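Local coordinates for protein aminofutalosine deaminase (Helicobacter pylori, PDB 7LKK) that deaminates aminofutalosine in the menaquinone pathway, as an iron-containing amidohydrolase-family enzyme captured here with the inhibitor methylthio-coformycin, at residues Ala89-Asp92 / Gly98-Gly101; Lys236-Phe239 / Arg245-Lys248; Phe273-Phe278 / Phe301-Leu306. All blocks are in the same frame, centred on the assembly; numbering follows the deposited sequence.

Contact 1 (Ala89-Asp92 / Gly98-Gly101). With MCF ((8R)-3-(5-S-methyl-5-thio-beta-D-ribofuranosyl)-3,6,7,8-tetrahydroimidazo[4,5-d][1,3]diazepin-8-ol), chain J.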
loop_
_atom_site.group_PDB
_atom_site.type_symbol
_atom_site.label_atom_id
_atom_site.label_comp_id
_atom_site.label_asym_id
_atom_site.label_seq_id
_atom_site.Cartn_x
_atom_site.Cartn_y
_atom_site.Cartn_z
ATOM N N ALA A 89 13.194 -3.419 12.082
ATOM C CA ALA A 89 14.257 -2.961 11.194
ATOM C C ALA A 89 15.540 -3.763 11.390
ATOM O O ALA A 89 16.635 -3.268 11.113
ATOM C CB ALA A 89 14.528 -1.472 11.393
ATOM N N SER A 90 15.428 -5.004 11.871
ATOM C CA SER A 90 16.619 -5.826 12.064
ATOM C C SER A 90 17.218 -6.302 10.747
ATOM O O SER A 90 18.412 -6.619 10.704
ATOM C CB SER A 90 16.297 -7.034 12.949
ATOM O OG SER A 90 15.873 -6.630 14.240
ATOM N N PHE A 91 16.428 -6.351 9.676
ATOM C CA PHE A 91 16.866 -6.890 8.398
ATOM C C PHE A 91 16.881 -5.794 7.340
ATOM O O PHE A 91 16.058 -4.874 7.363
ATOM C CB PHE A 91 15.959 -8.044 7.938
ATOM C CG PHE A 91 15.801 -9.143 8.957
ATOM C CD1 PHE A 91 16.858 -9.517 9.769
ATOM C CD2 PHE A 91 14.593 -9.809 9.092
ATOM C CE1 PHE A 91 16.712 -10.529 10.705
ATOM C CE2 PHE A 91 14.441 -10.822 10.025
ATOM C CZ PHE A 91 15.503 -11.181 10.831
ATOM N N ASP A 92 17.837 -5.892 6.420
ATOM C CA ASP A 92 17.967 -4.923 5.342
ATOM C C ASP A 92 16.956 -5.202 4.234
ATOM O O ASP A 92 16.621 -6.352 3.943
ATOM C CB ASP A 92 19.378 -4.949 4.757
ATOM C CG ASP A 92 20.430 -4.456 5.733
ATOM O OD1 ASP A 92 20.065 -3.853 6.765
ATOM O OD2 ASP A 92 21.628 -4.674 5.462
ATOM N N GLY A 98 20.937 -8.575 0.147
ATOM C CA GLY A 98 21.075 -7.746 1.333
ATOM C C GLY A 98 20.190 -8.210 2.474
ATOM O O GLY A 98 20.593 -8.176 3.639
ATOM N N TRP A 99 18.967 -8.638 2.157
ATOM C CA TRP A 99 18.063 -9.124 3.194
ATOM C C TRP A 99 18.564 -10.435 3.794
ATOM O O TRP A 99 18.684 -10.561 5.019
ATOM C CB TRP A 99 16.656 -9.293 2.622
ATOM C CG TRP A 99 15.678 -9.871 3.596
ATOM C CD1 TRP A 99 14.967 -9.194 4.541
ATOM C CD2 TRP A 99 15.303 -11.248 3.721
ATOM N NE1 TRP A 99 14.170 -10.063 5.247
ATOM C CE2 TRP A 99 14.359 -11.331 4.764
ATOM C CE3 TRP A 99 15.675 -12.420 3.054
ATOM C CZ2 TRP A 99 13.780 -12.538 5.154
ATOM C CZ3 TRP A 99 15.099 -13.616 3.443
ATOM C CH2 TRP A 99 14.164 -13.666 4.484
ATOM N N LEU A 100 18.867 -11.419 2.944
ATOM C CA LEU A 100 19.283 -12.728 3.440
ATOM C C LEU A 100 20.578 -12.633 4.237
ATOM O O LEU A 100 20.711 -13.260 5.295
ATOM C CB LEU A 100 19.433 -13.708 2.276
ATOM C CG LEU A 100 19.778 -15.155 2.642
ATOM C CD1 LEU A 100 18.859 -15.682 3.737
ATOM C CD2 LEU A 100 19.720 -16.048 1.411
ATOM N N GLY A 101 21.546 -11.862 3.740
ATOM C CA GLY A 101 22.773 -11.655 4.487
ATOM C C GLY A 101 22.533 -11.045 5.856
ATOM O O GLY A 101 23.197 -11.406 6.830
HETATM O O8 MCF J . 9.737 -16.326 2.703
HETATM C C8 MCF J . 10.364 -15.212 3.284
HETATM C C7 MCF J . 11.498 -14.661 2.425
HETATM N N6 MCF J . 12.143 -15.719 1.687
HETATM C C5 MCF J . 12.570 -16.913 2.380
HETATM N N4 MCF J . 12.399 -17.186 3.803
HETATM C C10 MCF J . 11.830 -16.423 4.941
HETATM C C9 MCF J . 10.840 -15.482 4.727
HETATM N N1 MCF J . 10.516 -14.967 5.904
HETATM C C2 MCF J . 11.241 -15.549 6.857
HETATM N N3 MCF J . 12.035 -16.445 6.263
HETATM C C1S MCF J . 13.010 -17.292 7.017
HETATM C C2S MCF J . 13.046 -18.768 6.558
HETATM O O2S MCF J . 12.065 -19.488 7.174
HETATM O O4S MCF J . 14.202 -16.874 6.810
HETATM C C4S MCF J . 15.170 -18.154 7.029
HETATM C C3S MCF J . 14.421 -19.219 7.035
HETATM O O3S MCF J . 14.321 -19.752 8.442
HETATM C C5S MCF J . 16.180 -18.221 5.897
HETATM S S5S MCF J . 17.717 -18.979 6.497
HETATM C C6S MCF J . 18.680 -19.578 5.078
#

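Contact 2 (Lys236-Phe239 / Arg245-Lys248)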
loop_
_atom_site.group_PDB
_atom_site.type_symbol
_atom_site.label_atom_id
_atom_site.label_comp_id
_atom_site.label_asym_id
_atom_site.label_seq_id
_atom_site.Cartn_x
_atom_site.Cartn_y
_atom_site.Cartn_z
ATOM N N LYS A 236 26.190 -19.146 -10.843
ATOM C CA LYS A 236 26.908 -17.881 -10.820
ATOM C C LYS A 236 26.128 -16.862 -10.002
ATOM O O LYS A 236 24.976 -17.084 -9.619
ATOM C CB LYS A 236 27.148 -17.345 -12.238
ATOM C CG LYS A 236 28.038 -18.227 -13.098
ATOM C CD LYS A 236 28.167 -17.669 -14.507
ATOM C CE LYS A 236 29.410 -18.202 -15.201
ATOM N NZ LYS A 236 30.220 -17.106 -15.804
ATOM N N GLY A 237 26.776 -15.737 -9.735
ATOM C CA GLY A 237 26.158 -14.654 -9.006
ATOM C C GLY A 237 26.528 -14.618 -7.538
ATOM O O GLY A 237 27.549 -15.151 -7.093
ATOM N N TRP A 238 25.649 -13.968 -6.770
ATOM C CA TRP A 238 25.916 -13.688 -5.362
ATOM C C TRP A 238 26.119 -14.966 -4.551
ATOM O O TRP A 238 26.931 -14.995 -3.619
ATOM C CB TRP A 238 24.768 -12.859 -4.786
ATOM C CG TRP A 238 24.921 -12.490 -3.346
ATOM C CD1 TRP A 238 25.631 -11.443 -2.839
ATOM C CD2 TRP A 238 24.328 -13.156 -2.225
ATOM N NE1 TRP A 238 25.526 -11.419 -1.470
ATOM C CE2 TRP A 238 24.730 -12.459 -1.068
ATOM C CE3 TRP A 238 23.498 -14.273 -2.088
ATOM C CZ2 TRP A 238 24.332 -12.845 0.211
ATOM C CZ3 TRP A 238 23.104 -14.655 -0.816
ATOM C CH2 TRP A 238 23.522 -13.944 0.316
ATOM N N PHE A 239 25.394 -16.032 -4.888
ATOM C CA PHE A 239 25.464 -17.268 -4.112
ATOM C C PHE A 239 26.789 -18.012 -4.274
ATOM O O PHE A 239 26.957 -19.067 -3.648
ATOM C CB PHE A 239 24.306 -18.190 -4.492
ATOM C CG PHE A 239 23.023 -17.885 -3.774
ATOM C CD1 PHE A 239 22.823 -18.315 -2.473
ATOM C CD2 PHE A 239 22.016 -17.168 -4.401
ATOM C CE1 PHE A 239 21.643 -18.034 -1.810
ATOM C CE2 PHE A 239 20.835 -16.883 -3.744
ATOM C CZ PHE A 239 20.648 -17.317 -2.447
ATOM N N ARG A 245 30.893 -18.043 3.124
ATOM C CA ARG A 245 30.770 -16.827 3.923
ATOM C C ARG A 245 29.814 -17.015 5.097
ATOM O O ARG A 245 30.126 -16.631 6.230
ATOM C CB ARG A 245 30.313 -15.677 3.024
ATOM C CG ARG A 245 29.856 -14.433 3.746
ATOM C CD ARG A 245 29.458 -13.348 2.756
ATOM N NE ARG A 245 30.606 -12.796 2.045
ATOM C CZ ARG A 245 30.996 -11.529 2.128
ATOM N NH1 ARG A 245 30.331 -10.674 2.894
ATOM N NH2 ARG A 245 32.052 -11.116 1.441
ATOM N N PHE A 246 28.644 -17.603 4.850
ATOM C CA PHE A 246 27.594 -17.644 5.861
ATOM C C PHE A 246 27.472 -18.982 6.574
ATOM O O PHE A 246 27.102 -19.009 7.752
ATOM C CB PHE A 246 26.238 -17.297 5.234
ATOM C CG PHE A 246 26.118 -15.861 4.818
ATOM C CD1 PHE A 246 25.809 -14.882 5.746
ATOM C CD2 PHE A 246 26.312 -15.492 3.500
ATOM C CE1 PHE A 246 25.703 -13.559 5.367
ATOM C CE2 PHE A 246 26.200 -14.173 3.114
ATOM C CZ PHE A 246 25.900 -13.204 4.049
ATOM N N LEU A 247 27.758 -20.091 5.896
ATOM C CA LEU A 247 27.518 -21.410 6.459
ATOM C C LEU A 247 28.787 -22.186 6.775
ATOM O O LEU A 247 28.694 -23.262 7.379
ATOM C CB LEU A 247 26.643 -22.237 5.506
ATOM C CG LEU A 247 25.342 -21.553 5.083
ATOM C CD1 LEU A 247 24.578 -22.405 4.082
ATOM C CD2 LEU A 247 24.481 -21.245 6.299
ATOM N N LYS A 248 29.960 -21.673 6.395
ATOM C CA LYS A 248 31.228 -22.383 6.572
ATOM C C LYS A 248 31.173 -23.764 5.920
ATOM O O LYS A 248 31.576 -24.773 6.503
ATOM C CB LYS A 248 31.604 -22.484 8.054
#

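Contact 3 (Phe273-Phe278 / Phe301-Leu306). With MCF ((8R)-3-(5-S-methyl-5-thio-beta-D-ribofuranosyl)-3,6,7,8-tetrahydroimidazo[4,5-d][1,3]diazepin-8-ol), chain J.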
loop_
_atom_site.group_PDB
_atom_site.type_symbol
_atom_site.label_atom_id
_atom_site.label_comp_id
_atom_site.label_asym_id
_atom_site.label_seq_id
_atom_site.Cartn_x
_atom_site.Cartn_y
_atom_site.Cartn_z
ATOM N N PHE A 273 4.045 -23.513 -3.754
ATOM C CA PHE A 273 5.220 -22.821 -4.272
ATOM C C PHE A 273 5.047 -21.332 -4.013
ATOM O O PHE A 273 4.108 -20.718 -4.532
ATOM C CB PHE A 273 5.409 -23.093 -5.764
ATOM C CG PHE A 273 6.024 -24.425 -6.062
ATOM C CD1 PHE A 273 5.251 -25.574 -6.066
ATOM C CD2 PHE A 273 7.378 -24.532 -6.340
ATOM C CE1 PHE A 273 5.815 -26.803 -6.340
ATOM C CE2 PHE A 273 7.946 -25.761 -6.616
ATOM C CZ PHE A 273 7.164 -26.896 -6.615
ATOM N N VAL A 274 5.939 -20.759 -3.203
ATOM C CA VAL A 274 5.817 -19.386 -2.725
ATOM C C VAL A 274 6.725 -18.474 -3.538
ATOM O O VAL A 274 7.852 -18.854 -3.890
ATOM C CB VAL A 274 6.147 -19.301 -1.221
ATOM C CG1 VAL A 274 5.894 -17.898 -0.690
ATOM C CG2 VAL A 274 5.334 -20.326 -0.443
ATOM N N HIS A 275 6.222 -17.268 -3.838
ATOM C CA HIS A 275 6.924 -16.171 -4.510
ATOM C C HIS A 275 6.927 -16.352 -6.027
ATOM O O HIS A 275 6.019 -15.860 -6.705
ATOM C CB HIS A 275 8.343 -16.013 -3.955
ATOM C CG HIS A 275 8.382 -15.774 -2.477
ATOM N ND1 HIS A 275 7.700 -14.739 -1.875
ATOM C CD2 HIS A 275 9.000 -16.448 -1.479
ATOM C CE1 HIS A 275 7.906 -14.778 -0.570
ATOM N NE2 HIS A 275 8.692 -15.805 -0.304
ATOM N N ASN A 276 7.942 -17.024 -6.575
ATOM C CA ASN A 276 7.996 -17.470 -7.970
ATOM C C ASN A 276 8.162 -16.354 -8.997
ATOM O O ASN A 276 7.986 -16.615 -10.195
ATOM C CB ASN A 276 6.754 -18.283 -8.369
ATOM C CG ASN A 276 6.325 -19.274 -7.306
ATOM O OD1 ASN A 276 6.925 -20.338 -7.154
ATOM N ND2 ASN A 276 5.264 -18.937 -6.577
ATOM N N GLN A 277 8.500 -15.124 -8.592
ATOM C CA GLN A 277 8.502 -14.024 -9.559
ATOM C C GLN A 277 9.548 -14.199 -10.651
ATOM O O GLN A 277 9.400 -13.613 -11.730
ATOM C CB GLN A 277 8.737 -12.677 -8.874
ATOM C CG GLN A 277 7.996 -12.475 -7.578
ATOM C CD GLN A 277 8.844 -12.850 -6.392
ATOM O OE1 GLN A 277 8.965 -14.025 -6.052
ATOM N NE2 GLN A 277 9.463 -11.855 -5.768
ATOM N N PHE A 278 10.603 -14.971 -10.399
ATOM C CA PHE A 278 11.652 -15.193 -11.384
ATOM C C PHE A 278 11.543 -16.556 -12.054
ATOM O O PHE A 278 12.497 -16.998 -12.704
ATOM C CB PHE A 278 13.026 -15.009 -10.739
ATOM C CG PHE A 278 13.311 -13.588 -10.349
ATOM C CD1 PHE A 278 13.993 -12.743 -11.209
ATOM C CD2 PHE A 278 12.869 -13.086 -9.138
ATOM C CE1 PHE A 278 14.242 -11.429 -10.859
ATOM C CE2 PHE A 278 13.114 -11.775 -8.783
ATOM C CZ PHE A 278 13.807 -10.945 -9.642
ATOM N N PHE A 301 4.088 -7.530 -0.602
ATOM C CA PHE A 301 4.934 -6.595 0.135
ATOM C C PHE A 301 6.333 -7.163 0.344
ATOM O O PHE A 301 7.329 -6.446 0.189
ATOM C CB PHE A 301 4.293 -6.234 1.476
ATOM C CG PHE A 301 4.640 -4.851 1.957
ATOM C CD1 PHE A 301 5.799 -4.624 2.682
ATOM C CD2 PHE A 301 3.811 -3.777 1.677
ATOM C CE1 PHE A 301 6.123 -3.354 3.124
ATOM C CE2 PHE A 301 4.129 -2.501 2.115
ATOM C CZ PHE A 301 5.286 -2.289 2.838
ATOM N N SER A 302 6.428 -8.448 0.686
ATOM C CA SER A 302 7.734 -9.085 0.821
ATOM C C SER A 302 8.510 -9.043 -0.490
ATOM O O SER A 302 9.714 -8.761 -0.497
ATOM C CB SER A 302 7.565 -10.526 1.302
ATOM O OG SER A 302 8.785 -11.238 1.216
ATOM N N ASN A 303 7.833 -9.315 -1.611
ATOM C CA ASN A 303 8.497 -9.270 -2.911
ATOM C C ASN A 303 9.049 -7.880 -3.202
ATOM O O ASN A 303 10.131 -7.744 -3.786
ATOM C CB ASN A 303 7.528 -9.686 -4.016
ATOM C CG ASN A 303 7.150 -11.152 -3.954
ATOM O OD1 ASN A 303 7.761 -11.943 -3.232
ATOM N ND2 ASN A 303 6.134 -11.525 -4.721
ATOM N N ARG A 304 8.309 -6.835 -2.822
ATOM C CA ARG A 304 8.777 -5.471 -3.057
ATOM C C ARG A 304 9.974 -5.133 -2.178
ATOM O O ARG A 304 10.887 -4.420 -2.611
ATOM C CB ARG A 304 7.647 -4.473 -2.813
ATOM C CG ARG A 304 7.994 -3.036 -3.188
ATOM C CD ARG A 304 8.282 -2.915 -4.674
ATOM N NE ARG A 304 8.762 -1.587 -5.046
ATOM C CZ ARG A 304 10.023 -1.306 -5.355
ATOM N NH1 ARG A 304 10.942 -2.263 -5.334
ATOM N NH2 ARG A 304 10.367 -0.069 -5.687
ATOM N N LEU A 305 9.984 -5.624 -0.938
ATOM C CA LEU A 305 11.058 -5.279 -0.014
ATOM C C LEU A 305 12.343 -6.040 -0.309
ATOM O O LEU A 305 13.433 -5.546 0.002
ATOM C CB LEU A 305 10.626 -5.548 1.427
ATOM C CG LEU A 305 9.486 -4.706 2.000
ATOM C CD1 LEU A 305 9.285 -5.042 3.471
ATOM C CD2 LEU A 305 9.758 -3.220 1.816
ATOM N N LEU A 306 12.244 -7.230 -0.900
ATOM C CA LEU A 306 13.426 -8.054 -1.118
ATOM C C LEU A 306 13.946 -7.870 -2.539
ATOM O O LEU A 306 14.710 -6.939 -2.807
ATOM C CB LEU A 306 13.116 -9.528 -0.838
ATOM C CG LEU A 306 13.390 -10.036 0.582
ATOM C CD1 LEU A 306 12.797 -9.107 1.634
ATOM C CD2 LEU A 306 12.871 -11.457 0.766
HETATM O O8 MCF J . 9.737 -16.326 2.703
HETATM C C8 MCF J . 10.364 -15.212 3.284
HETATM C C7 MCF J . 11.498 -14.661 2.425
HETATM N N6 MCF J . 12.143 -15.719 1.687
HETATM C C5 MCF J . 12.570 -16.913 2.380
HETATM N N4 MCF J . 12.399 -17.186 3.803
HETATM C C10 MCF J . 11.830 -16.423 4.941
HETATM C C9 MCF J . 10.840 -15.482 4.727
HETATM N N1 MCF J . 10.516 -14.967 5.904
HETATM C C2 MCF J . 11.241 -15.549 6.857
HETATM N N3 MCF J . 12.035 -16.445 6.263
HETATM C C1S MCF J . 13.010 -17.292 7.017
HETATM C C2S MCF J . 13.046 -18.768 6.558
HETATM O O2S MCF J . 12.065 -19.488 7.174
HETATM O O4S MCF J . 14.202 -16.874 6.810
HETATM C C4S MCF J . 15.170 -18.154 7.029
HETATM C C3S MCF J . 14.421 -19.219 7.035
HETATM O O3S MCF J . 14.321 -19.752 8.442
HETATM C C5S MCF J . 16.180 -18.221 5.897
HETATM S S5S MCF J . 17.717 -18.979 6.497
HETATM C C6S MCF J . 18.680 -19.578 5.078
HETATM O O HOH W 1 4.925 -13.727 -5.337
#

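Contact 1 (Ala89-Asp92 / Gly98-Gly101)
F91 and W99 make an aromatic contact beside the inhibitor pocket, which W99 lines, where the loop following strand 69-80 folds against the helix 96-106 that it leads into. The F91 and W99 side chains approach at a slant: the phenyl ring and the five-membered ring of the indole have centroids 5.6 Å apart and planes at 82°. F91 CB lies 3.7 Å from W99 CD1. With CG anti to the backbone N (chi1 176°), W99 sends the indole off the helix so that its pyrrole side meets the loop and its benzo side meets the ligand, W99 CH2 lying 3.5 Å from MCF C7. The rotation of the indole is further fixed by NE1, which donates to the backbone O of S331. D92 O lies at the edge of the indole, near its plane, and 3.2 Å from W99 CA, a CA-H...O contact; this buried carbonyl has no hydrogen-bond partner in the model. D92 CB packs on the carbonyl of G98, 3.6 Å from G98 O. Around this pair, F91 also packs on S102, V103 and N106 further along helix 96-106, and Q404 of the second subunit donates a weak hydrogen bond to F91 O.

Contact 2 (Lys236-Phe239 / Arg245-Lys248)
Two aromatic side chains, W238 and F246, meet at the surface of the connection between helices 226-234 and 242-247, one at the short 3-10 segment of the loop and the other on helix 242-247. The contact is small and purely apolar. The benzo side of the indole reaches the phenyl ring through W238 CZ2, 3.7 Å from F246 CE2, while W238 CH2 lies 3.9 Å from the same F246 CE2. The side chains cross at about a right angle, but the rings themselves are inclined at 44° with centroids 5.8 Å apart, an oblique meeting of two ring margins. A trans first torsion (chi1 -179°) carries the benzo end of the W238 indole to F246. The phenyl ring of F246 has a second neighbour in its own segment: R245 CG lies 3.6 Å above one face, offset toward the rim. On the loop side, W238 CE3 sits over the centre of the F239 ring, 3.8 Å above its plane, linking W238 to the buried F239, whose ring stacks on Y197 and meets F242 edge-to-face. Helix 96-106 packs against both partners, with S97 against W238 and L104 and N105 against F246, while E227 of helix 226-234 packs on W238 and F239.

Contact 3 (Phe273-Phe278 / Phe301-Leu306)
H275 stands at the C-terminal end of strand 269-275, one of the parallel strands of the amidohydrolase TIM barrel, where enzymes of this superfamily carry their active-site residues, and meets N303 of helix 300-305. H275 ND1 gives a weak, bent bond of 3.1 Å to N303 OD1, which probably helps to orient the imidazole. On the other nitrogen, H275 NE2 donates to the 8-hydroxyl oxygen of the inhibitor, MCF O8, at 3.2 Å and 171°, with that oxygen at the ring edge. V274, the residue before, places CG1 over the centre of the H275 imidazole, 3.4 Å above its plane. N303 is also joined to the strand end by a water that accepts from N303 ND2 and donates to H275 O. Next in the chain, N276 turns its amide back to the strand: N276 ND2 approaches F273 O from above the carbonyl plane, 2.9 Å away, in a nearly straight hydrogen bond (175°). Beyond it, Q277 lays its amide almost parallel to that of N303 (13° apart), the two stacked, with Q277 NE2 lying 3.0 Å from N303 CG; the Q277 side chain bends at chi2, and Q277 NE2 donates to the backbone O of K309. Helix 300-305 also brings S302 OG to the metal ligand D328, with which it is hydrogen-bonded, and just after the helix L306 meets the seven-membered ring of the inhibitor, L306 CD2 lying 3.9 Å from MCF C7.

Overall arrangement
Contact 3 is the buried one, on the barrel proper, whereas contact 1 is partly buried beside the pocket and contact 2 lies at the surface. Their chemistry follows this gradient: polar groups, a water and a ligand hydrogen bond in contact 3, an indole between loop and inhibitor in contact 1, and apolar rings alone in contact 2. Helix 96-106 connects them. W99 packs on L306, W99 CG lying 3.6 Å from L306 CD1, and both contacts touch the inhibitor at MCF C7, through W99 and L306; further along the helix, G101 CA lies 3.5 Å from F246 CZ of contact 2. Contacts 2 and 3 do not touch, their nearest atoms being about 10 Å apart. The second subunit reaches contacts 1 and 3.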